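Side-chain contacts in glutathione S-transferase (PDB 2YCD), which belongs to a novel bacterial class of the glutathione transferase superfamily and probably conjugates glutathione to electrophilic compounds, which would fit a part in herbicide detoxification: residues 187-192 with 206-211; 176-181 with 201-206. All coordinates share one frame; numbering follows the deposited sequence.

Interaction 1: residues 187-192 with 206-211. With GTB (S-(p-nitrobenzyl)glutathione), chain B; PO4 (phosphate ion), chain C.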
ATOM      1  N   ARG A 187     -14.775   1.614  -5.676  1.00  9.89           N
ATOM      2  CA  ARG A 187     -14.374   2.302  -6.907  1.00 10.68           C
ATOM      3  C   ARG A 187     -14.848   1.584  -8.164  1.00 15.10           C
ATOM      4  O   ARG A 187     -14.837   2.160  -9.249  1.00 16.64           O
ATOM      5  CB  ARG A 187     -12.862   2.521  -6.933  1.00 12.49           C
ATOM      6  CG  ARG A 187     -12.426   3.395  -5.776  1.00 19.32           C
ATOM      7  CD  ARG A 187     -10.967   3.735  -5.826  1.00 25.36           C
ATOM      8  NE  ARG A 187     -10.700   4.776  -6.810  1.00 27.74           N
ATOM      9  CZ  ARG A 187      -9.744   5.688  -6.689  1.00 21.77           C
ATOM     10  NH1 ARG A 187      -8.951   5.695  -5.622  1.00 20.50           N
ATOM     11  NH2 ARG A 187      -9.570   6.580  -7.650  1.00 21.01           N
ATOM     12  N   LEU A 188     -15.308   0.347  -8.007  1.00 11.04           N
ATOM     13  CA  LEU A 188     -15.849  -0.429  -9.129  1.00 12.47           C
ATOM     14  C   LEU A 188     -17.360  -0.364  -9.267  1.00 15.46           C
ATOM     15  O   LEU A 188     -17.907  -0.960 -10.207  1.00 16.24           O
ATOM     16  CB  LEU A 188     -15.450  -1.895  -9.017  1.00 12.72           C
ATOM     17  CG  LEU A 188     -13.962  -2.179  -9.157  1.00 11.29           C
ATOM     18  CD1 LEU A 188     -13.714  -3.652  -8.897  1.00 14.91           C
ATOM     19  CD2 LEU A 188     -13.476  -1.794 -10.558  1.00 14.77           C
ATOM     20  N   GLU A 189     -18.053   0.305  -8.351  1.00 14.38           N
ATOM     21  CA  GLU A 189     -19.525   0.317  -8.403  1.00 18.37           C
ATOM     22  C   GLU A 189     -20.047   0.800  -9.759  1.00 19.04           C
ATOM     23  O   GLU A 189     -20.885   0.140 -10.363  1.00 18.84           O
ATOM     24  CB  GLU A 189     -20.131   1.160  -7.272  1.00 16.76           C
ATOM     25  CG  GLU A 189     -20.037   0.520  -5.889  1.00 19.64           C
ATOM     26  CD  GLU A 189     -20.643   1.385  -4.780  1.00 23.13           C
ATOM     27  OE1 GLU A 189     -20.860   2.594  -5.003  1.00 23.09           O
ATOM     28  OE2 GLU A 189     -20.899   0.849  -3.677  1.00 20.52           O
ATOM     29  N   SER A 190     -19.526   1.922 -10.243  1.00 17.74           N
ATOM     30  CA  SER A 190     -20.009   2.543 -11.477  1.00 21.79           C
ATOM     31  C   SER A 190     -19.803   1.668 -12.719  1.00 22.53           C
ATOM     32  O   SER A 190     -20.522   1.814 -13.719  1.00 22.55           O
ATOM     33  CB  SER A 190     -19.332   3.904 -11.677  1.00 20.82           C
ATOM     34  OG  SER A 190     -17.947   3.745 -11.936  1.00 26.60           O
ATOM     35  N   SER A 191     -18.832   0.760 -12.654  1.00 20.08           N
ATOM     36  CA  SER A 191     -18.476  -0.095 -13.790  1.00 15.93           C
ATOM     37  C   SER A 191     -19.409  -1.298 -13.912  1.00 19.94           C
ATOM     38  O   SER A 191     -19.521  -1.893 -14.981  1.00 23.51           O
ATOM     39  CB  SER A 191     -17.038  -0.584 -13.648  1.00 16.23           C
ATOM     40  OG  SER A 191     -16.935  -1.595 -12.648  1.00 18.14           O
ATOM     41  N   GLY A 192     -20.058  -1.669 -12.814  1.00 17.82           N
ATOM     42  CA  GLY A 192     -20.925  -2.839 -12.791  1.00 18.93           C
ATOM     43  C   GLY A 192     -20.182  -4.166 -12.701  1.00 18.68           C
ATOM     44  O   GLY A 192     -20.802  -5.232 -12.612  1.00 21.34           O
ATOM     45  N   ARG A 206     -22.645  -5.567   2.727  1.00 11.34           N
ATOM     46  CA  ARG A 206     -22.617  -5.799   4.175  1.00 11.34           C
ATOM     47  C   ARG A 206     -21.932  -4.638   4.913  1.00  9.58           C
ATOM     48  O   ARG A 206     -22.369  -4.213   5.991  1.00 10.59           O
ATOM     49  CB  ARG A 206     -21.908  -7.114   4.514  1.00 14.64           C
ATOM     50  CG  ARG A 206     -22.781  -8.347   4.321  1.00 22.61           C
ATOM     51  CD  ARG A 206     -22.224  -9.561   5.070  1.00 23.15           C
ATOM     52  NE  ARG A 206     -20.944 -10.000   4.546  1.00 21.55           N
ATOM     53  CZ  ARG A 206     -20.796 -10.705   3.435  1.00 18.64           C
ATOM     54  NH1 ARG A 206     -21.861 -11.043   2.705  1.00 16.63           N
ATOM     55  NH2 ARG A 206     -19.589 -11.074   3.050  1.00 20.88           N
ATOM     56  N   GLY A 207     -20.837  -4.139   4.336  1.00 10.62           N
ATOM     57  CA  GLY A 207     -20.146  -3.001   4.926  1.00  9.94           C
ATOM     58  C   GLY A 207     -20.976  -1.717   4.854  1.00  8.51           C
ATOM     59  O   GLY A 207     -21.056  -0.962   5.824  1.00  9.77           O
ATOM     60  N   LYS A 208     -21.582  -1.470   3.699  1.00  8.85           N
ATOM     61  CA  LYS A 208     -22.371  -0.256   3.481  1.00  8.44           C
ATOM     62  C   LYS A 208     -23.604  -0.194   4.375  1.00 11.42           C
ATOM     63  O   LYS A 208     -24.113   0.899   4.642  1.00 11.53           O
ATOM     64  CB  LYS A 208     -22.791  -0.145   2.011  1.00 11.11           C
ATOM     65  CG  LYS A 208     -21.607   0.105   1.057  1.00 10.04           C
ATOM     66  CD  LYS A 208     -21.970  -0.040  -0.420  1.00 15.06           C
ATOM     67  CE  LYS A 208     -23.088   0.861  -0.861  1.00 24.42           C
ATOM     68  NZ  LYS A 208     -23.340   0.667  -2.329  1.00 22.08           N
ATOM     69  N   ALA A 209     -24.075  -1.352   4.854  1.00  9.81           N
ATOM     70  CA  ALA A 209     -25.239  -1.387   5.731  1.00  9.67           C
ATOM     71  C   ALA A 209     -24.907  -1.072   7.190  1.00 11.48           C
ATOM     72  O   ALA A 209     -25.813  -0.888   8.002  1.00 11.31           O
ATOM     73  CB  ALA A 209     -25.932  -2.751   5.620  1.00  9.96           C
ATOM     74  N   ARG A 210     -23.629  -1.005   7.554  1.00  9.82           N
ATOM     75  CA  ARG A 210     -23.288  -0.717   8.944  1.00  9.90           C
ATOM     76  C   ARG A 210     -23.603   0.741   9.305  1.00  8.92           C
ATOM     77  O   ARG A 210     -23.354   1.654   8.524  1.00  9.77           O
ATOM     78  CB  ARG A 210     -21.814  -1.032   9.198  1.00  9.61           C
ATOM     79  CG  ARG A 210     -21.481  -2.508   9.010  1.00  9.68           C
ATOM     80  CD  ARG A 210     -19.991  -2.796   9.208  1.00  9.20           C
ATOM     81  NE  ARG A 210     -19.521  -2.516  10.568  1.00  8.33           N
ATOM     82  CZ  ARG A 210     -19.539  -3.395  11.572  1.00  8.94           C
ATOM     83  NH1 ARG A 210     -20.022  -4.622  11.388  1.00  9.52           N
ATOM     84  NH2 ARG A 210     -19.098  -3.055  12.772  1.00 11.04           N
ATOM     85  N   PRO A 211     -24.136   0.988  10.510  1.00  9.85           N
ATOM     86  CA  PRO A 211     -24.483   2.373  10.862  1.00 11.06           C
ATOM     87  C   PRO A 211     -23.310   3.349  10.816  1.00  8.59           C
ATOM     88  O   PRO A 211     -23.509   4.517  10.451  1.00  9.80           O
ATOM     89  CB  PRO A 211     -25.033   2.253  12.296  1.00 12.93           C
ATOM     90  CG  PRO A 211     -25.408   0.811  12.438  1.00 23.30           C
ATOM     91  CD  PRO A 211     -24.519   0.016  11.546  1.00 11.22           C
TER
HETATM   92  N1  GTB B 501      -1.627   7.035  -0.622  1.00  8.55           N
HETATM   93  CA1 GTB B 501      -2.468   8.195  -0.296  1.00  7.62           C
HETATM   94  C1  GTB B 501      -3.483   7.822   0.754  1.00  7.97           C
HETATM   95  O11 GTB B 501      -3.986   6.681   0.683  1.00  8.73           O
HETATM   96  O12 GTB B 501      -3.793   8.660   1.634  1.00  9.39           O
HETATM   97  CB1 GTB B 501      -3.125   8.698  -1.591  1.00  9.19           C
HETATM   98  CG1 GTB B 501      -3.901   9.990  -1.348  1.00 11.16           C
HETATM   99  CD1 GTB B 501      -4.651  10.441  -2.587  1.00 10.41           C
HETATM  100  OE1 GTB B 501      -4.556   9.793  -3.629  1.00 12.95           O
HETATM  101  N2  GTB B 501      -5.401  11.534  -2.454  1.00  9.57           N
HETATM  102  CA2 GTB B 501      -6.194  12.078  -3.557  1.00 10.07           C
HETATM  103  C2  GTB B 501      -5.919  13.533  -3.776  1.00 12.39           C
HETATM  104  O2  GTB B 501      -5.700  14.299  -2.839  1.00 10.83           O
HETATM  105  CB2 GTB B 501      -7.685  12.010  -3.174  1.00  9.79           C
HETATM  106  SG2 GTB B 501      -8.337  10.381  -3.029  1.00 12.60           S
HETATM  107  N3  GTB B 501      -5.950  13.946  -5.045  1.00 13.82           N
HETATM  108  CA3 GTB B 501      -5.777  15.326  -5.466  1.00 15.52           C
HETATM  109  C3  GTB B 501      -4.481  15.591  -6.177  1.00 23.30           C
HETATM  110  O31 GTB B 501      -3.719  14.640  -6.439  1.00 26.19           O
HETATM  111  O32 GTB B 501      -4.241  16.786  -6.466  1.00 26.57           O
HETATM  112  C'  GTB B 501      -8.318   9.698  -4.660  1.00 14.42           C
HETATM  113  C1' GTB B 501      -9.639   9.853  -5.368  1.00 18.44           C
HETATM  114  C2' GTB B 501      -9.856  10.937  -6.203  1.00 26.49           C
HETATM  115  C3' GTB B 501     -11.078  11.069  -6.862  1.00 28.95           C
HETATM  116  C4' GTB B 501     -12.073  10.110  -6.682  1.00 21.26           C
HETATM  117  N41 GTB B 501     -13.303  10.238  -7.355  1.00 28.38           N
HETATM  118  O41 GTB B 501     -14.153   9.352  -7.297  1.00 21.74           O
HETATM  119  O42 GTB B 501     -13.507  11.240  -8.013  1.00 29.56           O
HETATM  120  C5' GTB B 501     -11.843   9.023  -5.851  1.00 22.01           C
HETATM  121  C6' GTB B 501     -10.623   8.887  -5.195  1.00 18.20           C
HETATM  122  P   PO4 C 601     -20.587  -5.913  14.907  1.00 19.66           P
HETATM  123  O1  PO4 C 601     -21.164  -6.565  13.679  1.00 28.50           O
HETATM  124  O2  PO4 C 601     -21.574  -4.893  15.438  1.00 17.62           O
HETATM  125  O3  PO4 C 601     -20.324  -6.940  15.990  1.00 22.49           O
HETATM  126  O4  PO4 C 601     -19.281  -5.226  14.578  1.00 26.94           O
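The carboxylate of Glu189 takes Lys208 NZ from above its plane, 41° out of it, in a surface salt bridge within the all-helical C-terminal domain of the glutathione transferase fold. Two long side chains reaching from opposite directions can join backbones that never touch: the CA atoms of Glu189 and Lys208 stand 12.2 Å apart. Glu189 is fully extended beyond CG (chi2 180°), whereas Lys208 bends at chi3 (57°), which brings its end round until NZ lies 2.8 Å from OE2 of Glu189. Lys208 CD also passes 3.5 Å from Glu189 OE2. That oxygen has a second cationic partner in Arg186 NE, and the paired positive groups probably favour its negative charge.

The guanidinium groups of these segments serve other partners. Over one face of the Arg187 guanidinium, toward its rim, lies the C6' edge of the nitrobenzyl ring of bound S-(p-nitrobenzyl)glutathione, with C6' 3.5 Å from Arg187 NH2, so the turn that presents Glu189 also lines the ligand pocket. Arg210 is salt-bridged through NE to Glu44. O4 of a phosphate, probably from the crystallisation liquor, lies in plane at the edge of the Arg210 guanidinium and takes a bond from NH2 at 2.8 Å; Arg210 NH1 donates to phosphate O1 at 3.2 Å.

Interaction 2: residues 176-181 with 201-206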
ATOM      1  N   ALA A 176     -10.495  -3.159  10.552  1.00  8.13           N
ATOM      2  CA  ALA A 176      -9.902  -2.144   9.694  1.00  9.10           C
ATOM      3  C   ALA A 176      -9.582  -2.665   8.290  1.00  8.47           C
ATOM      4  O   ALA A 176      -9.575  -1.880   7.334  1.00  7.86           O
ATOM      5  CB  ALA A 176      -8.652  -1.581  10.343  1.00  8.76           C
ATOM      6  N   ALA A 177      -9.311  -3.967   8.145  1.00  7.73           N
ATOM      7  CA  ALA A 177      -9.068  -4.494   6.805  1.00  7.26           C
ATOM      8  C   ALA A 177     -10.320  -4.370   5.940  1.00  6.92           C
ATOM      9  O   ALA A 177     -10.235  -4.081   4.742  1.00  7.83           O
ATOM     10  CB  ALA A 177      -8.590  -5.962   6.857  1.00  8.60           C
ATOM     11  N   ASP A 178     -11.489  -4.610   6.542  1.00  7.70           N
ATOM     12  CA  ASP A 178     -12.716  -4.521   5.773  1.00  7.54           C
ATOM     13  C   ASP A 178     -13.017  -3.086   5.374  1.00  6.62           C
ATOM     14  O   ASP A 178     -13.503  -2.836   4.269  1.00  7.15           O
ATOM     15  CB  ASP A 178     -13.897  -5.157   6.527  1.00  8.72           C
ATOM     16  CG  ASP A 178     -13.626  -6.594   6.899  1.00  8.58           C
ATOM     17  OD1 ASP A 178     -13.525  -7.453   5.992  1.00  8.87           O
ATOM     18  OD2 ASP A 178     -13.493  -6.832   8.112  1.00  9.32           O
ATOM     19  N   ILE A 179     -12.726  -2.141   6.259  1.00  7.39           N
ATOM     20  CA  ILE A 179     -12.901  -0.730   5.901  1.00  8.33           C
ATOM     21  C   ILE A 179     -12.085  -0.404   4.648  1.00  6.41           C
ATOM     22  O   ILE A 179     -12.612   0.150   3.667  1.00  8.37           O
ATOM     23  CB  ILE A 179     -12.503   0.196   7.056  1.00  7.88           C
ATOM     24  CG1 ILE A 179     -13.481   0.040   8.238  1.00  7.61           C
ATOM     25  CG2 ILE A 179     -12.399   1.655   6.568  1.00  8.78           C
ATOM     26  CD1 ILE A 179     -13.143   0.952   9.435  1.00  9.88           C
ATOM     27  N   LEU A 180     -10.800  -0.748   4.664  1.00  6.25           N
ATOM     28  CA  LEU A 180      -9.939  -0.408   3.528  1.00  7.17           C
ATOM     29  C   LEU A 180     -10.331  -1.173   2.269  1.00  8.02           C
ATOM     30  O   LEU A 180     -10.401  -0.598   1.162  1.00  7.75           O
ATOM     31  CB  LEU A 180      -8.467  -0.644   3.875  1.00  7.26           C
ATOM     32  CG  LEU A 180      -7.911   0.281   4.967  1.00  7.38           C
ATOM     33  CD1 LEU A 180      -6.511  -0.178   5.363  1.00  9.64           C
ATOM     34  CD2 LEU A 180      -7.910   1.760   4.527  1.00  9.78           C
ATOM     35  N   MET A 181     -10.639  -2.459   2.423  1.00  6.97           N
ATOM     36  CA  MET A 181     -10.987  -3.272   1.261  1.00  7.13           C
ATOM     37  C   MET A 181     -12.317  -2.857   0.620  1.00  6.56           C
ATOM     38  O   MET A 181     -12.412  -2.769  -0.612  1.00  7.62           O
ATOM     39  CB  MET A 181     -11.039  -4.756   1.638  1.00  7.98           C
ATOM     40  CG  MET A 181     -11.252  -5.695   0.430  1.00  8.38           C
ATOM     41  SD  MET A 181      -9.804  -5.802  -0.657  1.00  8.65           S
ATOM     42  CE  MET A 181      -8.733  -6.870   0.319  1.00  9.84           C
ATOM     43  N   LEU A 201     -19.877  -8.496  -4.172  1.00 11.78           N
ATOM     44  CA  LEU A 201     -20.971  -7.538  -4.122  1.00 12.14           C
ATOM     45  C   LEU A 201     -21.667  -7.573  -2.764  1.00 13.80           C
ATOM     46  O   LEU A 201     -21.928  -6.537  -2.159  1.00 12.99           O
ATOM     47  CB  LEU A 201     -21.971  -7.867  -5.225  1.00 15.99           C
ATOM     48  CG  LEU A 201     -23.160  -6.911  -5.315  1.00 16.80           C
ATOM     49  CD1 LEU A 201     -22.677  -5.471  -5.513  1.00 24.44           C
ATOM     50  CD2 LEU A 201     -24.061  -7.347  -6.463  1.00 23.10           C
ATOM     51  N   ALA A 202     -21.977  -8.772  -2.284  1.00 11.34           N
ATOM     52  CA  ALA A 202     -22.653  -8.933  -1.002  1.00 11.24           C
ATOM     53  C   ALA A 202     -21.775  -8.442   0.149  1.00  9.00           C
ATOM     54  O   ALA A 202     -22.274  -7.867   1.123  1.00 12.31           O
ATOM     55  CB  ALA A 202     -23.060 -10.404  -0.791  1.00 12.58           C
ATOM     56  N   TYR A 203     -20.471  -8.686   0.032  1.00 10.41           N
ATOM     57  CA  TYR A 203     -19.485  -8.218   1.010  1.00  9.96           C
ATOM     58  C   TYR A 203     -19.478  -6.679   1.092  1.00 10.13           C
ATOM     59  O   TYR A 203     -19.596  -6.105   2.170  1.00 10.08           O
ATOM     60  CB  TYR A 203     -18.117  -8.792   0.623  1.00 11.10           C
ATOM     61  CG  TYR A 203     -16.921  -8.243   1.384  1.00  9.98           C
ATOM     62  CD1 TYR A 203     -16.733  -8.521   2.726  1.00  9.26           C
ATOM     63  CD2 TYR A 203     -15.977  -7.450   0.739  1.00  9.61           C
ATOM     64  CE1 TYR A 203     -15.632  -8.029   3.421  1.00 10.25           C
ATOM     65  CE2 TYR A 203     -14.871  -6.961   1.409  1.00  9.06           C
ATOM     66  CZ  TYR A 203     -14.697  -7.240   2.743  1.00  8.50           C
ATOM     67  OH  TYR A 203     -13.611  -6.724   3.414  1.00  9.25           O
ATOM     68  N   VAL A 204     -19.397  -6.023  -0.054  1.00  9.83           N
ATOM     69  CA  VAL A 204     -19.448  -4.561  -0.091  1.00  9.83           C
ATOM     70  C   VAL A 204     -20.765  -4.060   0.522  1.00 10.53           C
ATOM     71  O   VAL A 204     -20.764  -3.128   1.328  1.00 10.20           O
ATOM     72  CB  VAL A 204     -19.303  -4.061  -1.528  1.00  9.49           C
ATOM     73  CG1 VAL A 204     -19.654  -2.571  -1.625  1.00 11.04           C
ATOM     74  CG2 VAL A 204     -17.881  -4.315  -2.021  1.00 11.72           C
ATOM     75  N   GLU A 205     -21.887  -4.682   0.152  1.00 11.56           N
ATOM     76  CA  GLU A 205     -23.175  -4.278   0.709  1.00 10.91           C
ATOM     77  C   GLU A 205     -23.256  -4.498   2.222  1.00  9.62           C
ATOM     78  O   GLU A 205     -23.859  -3.678   2.941  1.00 10.93           O
ATOM     79  CB  GLU A 205     -24.357  -4.945  -0.016  1.00 12.73           C
ATOM     80  CG  GLU A 205     -24.508  -4.514  -1.485  1.00 16.78           C
ATOM     81  CD  GLU A 205     -24.671  -3.010  -1.668  1.00 39.71           C
ATOM     82  OE1 GLU A 205     -25.228  -2.348  -0.768  1.00 38.80           O
ATOM     83  OE2 GLU A 205     -24.242  -2.486  -2.721  1.00 33.84           O
ATOM     84  N   ARG A 206     -22.645  -5.567   2.727  1.00 11.34           N
ATOM     85  CA  ARG A 206     -22.617  -5.799   4.175  1.00 11.34           C
ATOM     86  C   ARG A 206     -21.932  -4.638   4.913  1.00  9.58           C
ATOM     87  O   ARG A 206     -22.369  -4.213   5.991  1.00 10.59           O
ATOM     88  CB  ARG A 206     -21.908  -7.114   4.514  1.00 14.64           C
ATOM     89  CG  ARG A 206     -22.781  -8.347   4.321  1.00 22.61           C
ATOM     90  CD  ARG A 206     -22.224  -9.561   5.070  1.00 23.15           C
ATOM     91  NE  ARG A 206     -20.944 -10.000   4.546  1.00 21.55           N
ATOM     92  CZ  ARG A 206     -20.796 -10.705   3.435  1.00 18.64           C
ATOM     93  NH1 ARG A 206     -21.861 -11.043   2.705  1.00 16.63           N
ATOM     94  NH2 ARG A 206     -19.589 -11.074   3.050  1.00 20.88           N
TER
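OD1 of Asp178 is gripped by two donors, the hydroxyl of Tyr203, whose OH lies 2.7 Å away, and the backbone N of Leu170. Asp178 sits in the first turn of helix 176-185, in a Ser-x-x-Asp sequence that matches the N-capping box of the glutathione transferase fold: its OD2 accepts from Ser175 N, while Ser175 OG bonds to Ala177 N. With three donors on its two oxygens and the start of a helix beside it, this buried carboxylate is probably stabilised as the anion.

A tyrosine offers its proton at the end of a rigid lever, which suits helices whose backbones stay well apart. Helices 176-181 and 201-206 run at 111° to each other, with 10.6 Å between their axes, and the ring of Tyr203 spans the gap. Its CG stands anti to the backbone N (chi1 171°), which sends the ring straight at the other helix. The hydroxyl reaches the anti lone pair of Asp178 OD1. That oxygen lies in the ring plane at its edge, 3.4 Å from Tyr203 CE1, while the carboxylate and ring planes are turned 68° apart.

At the CE2 edge the Met181 side chain runs at about a right angle to that of Tyr203, its CB 3.7 Å from Tyr203 OH, before the bent chain leads the sulfur away. Met181 also packs on Trp114 and Ile122 of helix 105-135, and Tyr203 on Ile182 and Leu185, further along helix 176-185. Next to the tyrosine, Arg206 lays one guanidinium face over Tyr203 CA. On the Met181 side, the ring is met by a methylene, with Met181 CG 4.0 Å from Tyr203 CE2.

Followed from the N terminus, the chain lays down 176-181, then 187-192, 201-206 and 206-211, so the two interactions cross instead of nesting. Interaction 2 closes a loop of 19 residues by joining helix 176-185 to helix 198-208 in the buried interior. Interaction 1 opens within that loop, in the turn after helix 176-185, and closes 13 intervening residues later near the end of helix 198-208, at the surface. Helix 198-208 is thus held at two levels, and segments 201-206 and 206-211 meet at Arg206. The contacts touch where Glu189 OE2 comes 4.2 Å from Val204 CG1, and both lie in the C-terminal helical domain.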